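PDB 1VQS: hypothetical protein AGR_L_1239 from Agrobacterium tumefaciens str. C58, which is of unknown function but belongs to the NIPSNAP family and has a ferredoxin-like fold, probably of the dimeric alpha-beta barrel kind. Local coordinates for residues P93-R96 against D97-V101. Numbering follows the deposited sequence.
Sequences PKIR and DLIEV
Ile95 turns CG1 between its backbone N and carbonyl carbon (chi1 61°), whereas Ile99 sets CG1 beside its own N, anti to the carbonyl carbon (chi1 -62°); the two side chains then run alongside each other, their CD1 atoms 4.1 Å apart. Branched, wholly apolar isoleucines suit this buried flank. Between them the backbone makes a tight turn around one acceptor. Ile95 O receives Ile99 N at 3.1 Å, nearly in line with the carbonyl (C=O...N 167°), and Leu98 N at 3.0 Å from above the carbonyl plane, so two amides grip a single oxygen. Leu98, partly exposed, lays an apolar branch over the Lys94 carbonyl, its CD1 3.5 Å from Lys94 O.

The polar side of the turn is bridged by water. One water donates to Pro93 O and accepts from Asp97 N at 2.9 Å, while a second donates to both Pro93 O and Asp97 OD2. Arg96 and Asp97 extend side by side, with Arg96 NE 4.6 Å from Asp97 OD1, too far for a salt bridge; a third water donates to OD1 and accepts a weak hydrogen bond from Arg96 NE. Pro93 CG lies 4.0 Å above the plane of the Arg96 guanidinium, displaced toward its rim. Asp97 OD1 forms a salt bridge with Lys23 NZ of a second subunit; a short carboxylate suits this place because its two oxygens can serve both the waters and that lysine.

In the fold, residues 93-101 lie on the connection that follows helix 86-89 and runs into strand 99-109, the outermost of this chain's own sheet, which pairs antiparallel with strand 14-22 and carries a classic beta bulge near its start, where Glu100 and Val101 both face Arg21. Ile95 packs on Tyr30, Val33 and Val34 of helix 27-46, and Ile99 on Tyr20 and Leu22 of strand 14-22.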
# COMPACT_ATOMS: atom_id res chain seq x y z
N PRO B 93 26.40 -0.11 -11.70
CA PRO B 93 25.88 1.12 -12.32
C PRO B 93 24.98 0.86 -13.52
O PRO B 93 24.17 1.72 -13.88
CB PRO B 93 27.16 1.86 -12.77
CG PRO B 93 28.20 1.38 -11.79
CD PRO B 93 27.87 -0.08 -11.56
N LYS B 94 25.12 -0.31 -14.13
CA LYS B 94 24.35 -0.64 -15.34
C LYS B 94 22.90 -1.05 -15.03
O LYS B 94 22.06 -1.10 -15.94
CB LYS B 94 25.04 -1.75 -16.13
CG LYS B 94 26.49 -1.47 -16.46
CD LYS B 94 27.18 -2.69 -17.00
CE LYS B 94 28.66 -2.45 -17.13
NZ LYS B 94 28.97 -1.99 -18.49
N ILE B 95 22.62 -1.38 -13.76
CA ILE B 95 21.25 -1.66 -13.37
C ILE B 95 20.71 -0.80 -12.24
O ILE B 95 19.51 -0.76 -12.02
CB ILE B 95 21.02 -3.14 -13.00
CG1 ILE B 95 21.88 -3.60 -11.80
CG2 ILE B 95 21.28 -4.00 -14.21
CD1 ILE B 95 21.47 -4.93 -11.24
N ARG B 96 21.55 -0.10 -11.49
CA ARG B 96 21.02 0.50 -10.28
C ARG B 96 20.08 1.68 -10.52
O ARG B 96 19.31 2.05 -9.60
CB ARG B 96 22.14 0.89 -9.33
CG ARG B 96 22.96 1.97 -9.81
CD ARG B 96 23.91 2.44 -8.72
NE ARG B 96 24.89 3.36 -9.26
CZ ARG B 96 26.15 3.45 -8.84
NH1 ARG B 96 26.56 2.67 -7.86
NH2 ARG B 96 26.97 4.31 -9.40
N ASP B 97 20.12 2.28 -11.71
CA ASP B 97 19.15 3.32 -12.10
C ASP B 97 17.98 2.75 -12.88
O ASP B 97 16.97 3.45 -13.08
CB ASP B 97 19.82 4.44 -12.88
CG ASP B 97 20.96 5.08 -12.12
OD1 ASP B 97 20.95 5.06 -10.87
OD2 ASP B 97 21.90 5.58 -12.79
N LEU B 98 18.09 1.49 -13.31
CA LEU B 98 16.96 0.80 -13.92
C LEU B 98 16.01 0.31 -12.85
O LEU B 98 14.81 0.20 -13.08
CB LEU B 98 17.43 -0.37 -14.77
CG LEU B 98 18.37 -0.01 -15.94
CD1 LEU B 98 18.66 -1.23 -16.77
CD2 LEU B 98 17.81 1.08 -16.81
N ILE B 99 16.55 -0.01 -11.68
CA ILE B 99 15.73 -0.40 -10.54
C ILE B 99 15.26 0.84 -9.80
O ILE B 99 16.10 1.66 -9.40
CB ILE B 99 16.55 -1.28 -9.55
CG1 ILE B 99 17.01 -2.57 -10.21
CG2 ILE B 99 15.74 -1.55 -8.24
CD1 ILE B 99 18.19 -3.25 -9.47
N GLU B 100 13.95 0.98 -9.60
CA GLU B 100 13.37 2.07 -8.79
C GLU B 100 13.17 1.69 -7.32
O GLU B 100 13.61 2.42 -6.40
CB GLU B 100 12.03 2.55 -9.37
CG GLU B 100 12.22 3.25 -10.70
CD GLU B 100 10.97 3.90 -11.24
OE1 GLU B 100 9.85 3.66 -10.76
OE2 GLU B 100 11.12 4.67 -12.23
N VAL B 101 12.51 0.57 -7.10
CA VAL B 101 12.15 0.14 -5.73
C VAL B 101 12.43 -1.33 -5.58
O VAL B 101 12.30 -2.10 -6.52
CB VAL B 101 10.67 0.41 -5.43
CG1 VAL B 101 10.28 -0.09 -4.06
CG2 VAL B 101 10.40 1.89 -5.51
O HOH W 1 21.41 1.70 -14.19
O HOH W 2 24.28 4.24 -12.69
O HOH W 3 23.21 6.03 -9.56